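Local coordinates for PTS-dependent dihydroxyacetone kinase, ADP-binding subunit dhaL (Lactococcus lactis subsp. lactis, PDB 3CR3), which binds ADP, takes up a phosphoryl group from DhaM to form ATP, and passes it on to dihydroxyacetone bound to DhaK, at residues P81-A86 and Q178-L183. Numbering follows the deposited sequence.
Sequences PLYGSA and QSSAYL. With ADP (adenosine-5'-diphosphate), chain G.
A single tyrosine, Tyr-83, bridges two helices in a buried contact near the centre of the chain, its phenol oxygen hydrogen-bonded to both Ser-179 and Ser-180. Segments 81-86 and 178-183, on helices 79-94 and 175-191, have axes 29° apart in nearly the same direction and 13.1 Å from each other at closest approach, wide enough apart that the tyrosine's full length is needed to reach the serines. With CG anti to its own carbonyl carbon (chi1 -80°), Tyr-83 sends its ring toward the first turns of helix 175-191. There its OH lies 2.7 Å from Ser-179 OG, which sits at the ring edge near the ring plane, and 2.8 Å from Ser-180 OG, which approaches obliquely; either oxygen of each pair could be the donor. Ser-179 OG also bonds His-37 NE2 and Gly-176 O, while Ser-180 OG is hydrogen-bonded to Trp-128 NE1, so these buried hydroxyls form one polar network. Alongside it, Leu-183 CD2 packs at 4.1 Å from Tyr-83 CE1, and Leu-183 also touches Trp-128. Both helices belong to the all-helical DhaL (DAK2) fold, which holds ADP and magnesium, and the network adjoins the nucleotide site: Ser-179 bonds NE2 of His-37, whose ND1 binds ADP, so Tyr-83 sits a shell further out. A phenylalanine in place of Tyr-83 would probably leave the two serine hydroxyls without their shared bridging partner and weaken the tie between the helices. One residue earlier, Leu-82 lines the nucleotide pocket, its CD2 3.9 Å from C2 of ADP. Met-124, another ADP-binding residue, is touched by Leu-82, Tyr-83 and Ser-180 alike.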
ATOM      1  N   PRO A  81      -8.074  11.590  17.552  1.00 15.37           N
ATOM      2  CA  PRO A  81      -8.038  12.916  16.933  1.00 15.58           C
ATOM      3  C   PRO A  81      -9.388  13.646  16.960  1.00 15.00           C
ATOM      4  O   PRO A  81      -9.412  14.875  17.069  1.00 14.94           O
ATOM      5  CB  PRO A  81      -7.628  12.642  15.481  1.00 15.08           C
ATOM      6  CG  PRO A  81      -7.127  11.265  15.435  1.00 15.81           C
ATOM      7  CD  PRO A  81      -7.485  10.546  16.688  1.00 15.82           C
ATOM      8  N   LEU A  82     -10.490  12.909  16.875  1.00 14.63           N
ATOM      9  CA  LEU A  82     -11.817  13.548  16.813  1.00 14.85           C
ATOM     10  C   LEU A  82     -12.308  14.120  18.146  1.00 14.12           C
ATOM     11  O   LEU A  82     -12.598  15.314  18.250  1.00 14.07           O
ATOM     12  CB  LEU A  82     -12.866  12.591  16.217  1.00 14.63           C
ATOM     13  CG  LEU A  82     -12.639  12.196  14.755  1.00 15.20           C
ATOM     14  CD1 LEU A  82     -13.483  10.962  14.448  1.00 12.84           C
ATOM     15  CD2 LEU A  82     -12.955  13.322  13.811  1.00 14.85           C
ATOM     16  N   TYR A  83     -12.432  13.263  19.154  1.00 14.41           N
ATOM     17  CA  TYR A  83     -12.782  13.723  20.501  1.00 14.29           C
ATOM     18  C   TYR A  83     -11.726  14.676  21.064  1.00 14.68           C
ATOM     19  O   TYR A  83     -12.070  15.658  21.737  1.00 14.30           O
ATOM     20  CB  TYR A  83     -12.975  12.545  21.464  1.00 14.27           C
ATOM     21  CG  TYR A  83     -14.317  11.853  21.346  1.00 13.67           C
ATOM     22  CD1 TYR A  83     -15.486  12.505  21.732  1.00 14.76           C
ATOM     23  CD2 TYR A  83     -14.416  10.545  20.862  1.00 14.71           C
ATOM     24  CE1 TYR A  83     -16.720  11.883  21.643  1.00 15.38           C
ATOM     25  CE2 TYR A  83     -15.653   9.908  20.747  1.00 14.50           C
ATOM     26  CZ  TYR A  83     -16.801  10.587  21.142  1.00 14.26           C
ATOM     27  OH  TYR A  83     -18.032  10.001  21.038  1.00 13.43           O
ATOM     28  N   GLY A  84     -10.455  14.366  20.798  1.00 15.00           N
ATOM     29  CA  GLY A  84      -9.312  15.188  21.234  1.00 15.42           C
ATOM     30  C   GLY A  84      -9.399  16.610  20.702  1.00 15.96           C
ATOM     31  O   GLY A  84      -9.210  17.573  21.451  1.00 16.31           O
ATOM     32  N   SER A  85      -9.697  16.746  19.411  1.00 15.09           N
ATOM     33  CA  SER A  85      -9.856  18.066  18.810  1.00 15.33           C
ATOM     34  C   SER A  85     -11.154  18.740  19.285  1.00 14.80           C
ATOM     35  O   SER A  85     -11.187  19.956  19.464  1.00 14.24           O
ATOM     36  CB  SER A  85      -9.803  17.992  17.286  1.00 14.86           C
ATOM     37  OG  SER A  85      -8.544  17.485  16.856  1.00 16.04           O
ATOM     38  N   ALA A  86     -12.205  17.951  19.496  1.00 14.60           N
ATOM     39  CA  ALA A  86     -13.438  18.492  20.074  1.00 14.92           C
ATOM     40  C   ALA A  86     -13.105  19.121  21.428  1.00 14.87           C
ATOM     41  O   ALA A  86     -13.374  20.289  21.652  1.00 14.30           O
ATOM     42  CB  ALA A  86     -14.520  17.404  20.216  1.00 14.77           C
ATOM     43  N   GLN A 178     -23.054   6.500  18.926  1.00  8.64           N
ATOM     44  CA  GLN A 178     -23.454   5.956  20.218  1.00  9.56           C
ATOM     45  C   GLN A 178     -22.585   6.469  21.364  1.00  9.01           C
ATOM     46  O   GLN A 178     -23.102   6.835  22.421  1.00  8.90           O
ATOM     47  CB  GLN A 178     -23.432   4.416  20.216  1.00  9.70           C
ATOM     48  CG  GLN A 178     -23.881   3.780  21.528  1.00 10.00           C
ATOM     49  CD  GLN A 178     -25.306   4.096  21.896  1.00 10.61           C
ATOM     50  OE1 GLN A 178     -25.586   5.076  22.600  1.00 12.90           O
ATOM     51  NE2 GLN A 178     -26.227   3.281  21.416  1.00  6.98           N
ATOM     52  N   SER A 179     -21.274   6.471  21.179  1.00  8.68           N
ATOM     53  CA  SER A 179     -20.429   6.960  22.261  1.00  8.96           C
ATOM     54  C   SER A 179     -20.717   8.463  22.469  1.00  8.15           C
ATOM     55  O   SER A 179     -20.786   8.923  23.585  1.00  7.27           O
ATOM     56  CB  SER A 179     -18.943   6.648  22.008  1.00  9.15           C
ATOM     57  OG  SER A 179     -18.488   7.301  20.825  1.00 10.32           O
ATOM     58  N   SER A 180     -20.973   9.209  21.400  1.00  8.51           N
ATOM     59  CA  SER A 180     -21.357  10.621  21.574  1.00  8.03           C
ATOM     60  C   SER A 180     -22.695  10.822  22.288  1.00  7.27           C
ATOM     61  O   SER A 180     -22.867  11.811  22.998  1.00  6.91           O
ATOM     62  CB  SER A 180     -21.307  11.411  20.264  1.00  8.15           C
ATOM     63  OG  SER A 180     -19.967  11.651  19.854  1.00  8.79           O
ATOM     64  N   ALA A 181     -23.629   9.890  22.109  1.00  6.98           N
ATOM     65  CA  ALA A 181     -24.907   9.921  22.830  1.00  6.70           C
ATOM     66  C   ALA A 181     -24.694   9.806  24.346  1.00  7.01           C
ATOM     67  O   ALA A 181     -25.294  10.564  25.133  1.00  6.51           O
ATOM     68  CB  ALA A 181     -25.862   8.808  22.320  1.00  6.03           C
ATOM     69  N   TYR A 182     -23.826   8.876  24.749  1.00  6.72           N
ATOM     70  CA  TYR A 182     -23.464   8.720  26.162  1.00  7.02           C
ATOM     71  C   TYR A 182     -22.877  10.017  26.707  1.00  7.36           C
ATOM     72  O   TYR A 182     -23.137  10.398  27.841  1.00  8.18           O
ATOM     73  CB  TYR A 182     -22.429   7.593  26.354  1.00  6.51           C
ATOM     74  CG  TYR A 182     -22.856   6.195  25.923  1.00  7.11           C
ATOM     75  CD1 TYR A 182     -24.186   5.765  26.018  1.00  7.50           C
ATOM     76  CD2 TYR A 182     -21.901   5.288  25.455  1.00  7.44           C
ATOM     77  CE1 TYR A 182     -24.558   4.444  25.626  1.00  9.42           C
ATOM     78  CE2 TYR A 182     -22.237   3.999  25.078  1.00  8.20           C
ATOM     79  CZ  TYR A 182     -23.562   3.578  25.148  1.00  8.57           C
ATOM     80  OH  TYR A 182     -23.859   2.296  24.748  1.00  9.62           O
ATOM     81  N   LEU A 183     -22.076  10.693  25.893  1.00  7.72           N
ATOM     82  CA  LEU A 183     -21.465  11.954  26.302  1.00  7.78           C
ATOM     83  C   LEU A 183     -22.502  13.019  26.647  1.00  7.74           C
ATOM     84  O   LEU A 183     -22.400  13.690  27.689  1.00  7.66           O
ATOM     85  CB  LEU A 183     -20.519  12.473  25.204  1.00  7.43           C
ATOM     86  CG  LEU A 183     -19.680  13.703  25.556  1.00  7.45           C
ATOM     87  CD1 LEU A 183     -18.768  13.403  26.753  1.00  5.25           C
ATOM     88  CD2 LEU A 183     -18.847  14.116  24.352  1.00  8.46           C
TER
HETATM   89  PB  ADP G1211     -11.320   3.626  13.983  1.00 15.60           P
HETATM   90  O1B ADP G1211     -11.130   2.237  14.504  1.00 15.51           O
HETATM   91  O2B ADP G1211     -10.042   4.282  13.585  1.00 13.87           O
HETATM   92  O3B ADP G1211     -12.415   3.737  12.921  1.00 14.19           O
HETATM   93  PA  ADP G1211     -12.977   4.069  16.326  1.00 14.17           P
HETATM   94  O1A ADP G1211     -13.521   2.710  16.046  1.00 13.91           O
HETATM   95  O2A ADP G1211     -12.445   4.306  17.720  1.00 16.69           O
HETATM   96  O3A ADP G1211     -11.842   4.496  15.248  1.00 14.44           O
HETATM   97  O5' ADP G1211     -14.109   5.179  16.020  1.00 15.92           O
HETATM   98  C5' ADP G1211     -15.011   5.015  14.922  1.00 15.07           C
HETATM   99  C4' ADP G1211     -15.922   6.225  14.900  1.00 14.79           C
HETATM  100  O4' ADP G1211     -15.207   7.421  14.563  1.00 16.42           O
HETATM  101  C3' ADP G1211     -17.027   6.117  13.865  1.00 14.89           C
HETATM  102  O3' ADP G1211     -18.130   5.410  14.433  1.00 14.91           O
HETATM  103  C2' ADP G1211     -17.357   7.572  13.537  1.00 14.36           C
HETATM  104  O2' ADP G1211     -18.409   8.101  14.346  1.00 10.96           O
HETATM  105  C1' ADP G1211     -16.094   8.331  13.922  1.00 17.13           C
HETATM  106  N9  ADP G1211     -15.422   8.826  12.707  1.00 18.66           N
HETATM  107  C8  ADP G1211     -14.602   8.084  11.930  1.00 18.23           C
HETATM  108  N7  ADP G1211     -14.146   8.816  10.902  1.00 17.35           N
HETATM  109  C5  ADP G1211     -14.690  10.042  11.016  1.00 17.86           C
HETATM  110  C6  ADP G1211     -14.626  11.298  10.246  1.00 16.54           C
HETATM  111  N6  ADP G1211     -13.848  11.354   9.147  1.00 17.11           N
HETATM  112  N1  ADP G1211     -15.337  12.357  10.693  1.00 17.92           N
HETATM  113  C2  ADP G1211     -16.094  12.302  11.807  1.00 17.00           C
HETATM  114  N3  ADP G1211     -16.201  11.195  12.544  1.00 16.87           N
HETATM  115  C4  ADP G1211     -15.539  10.054  12.201  1.00 17.73           C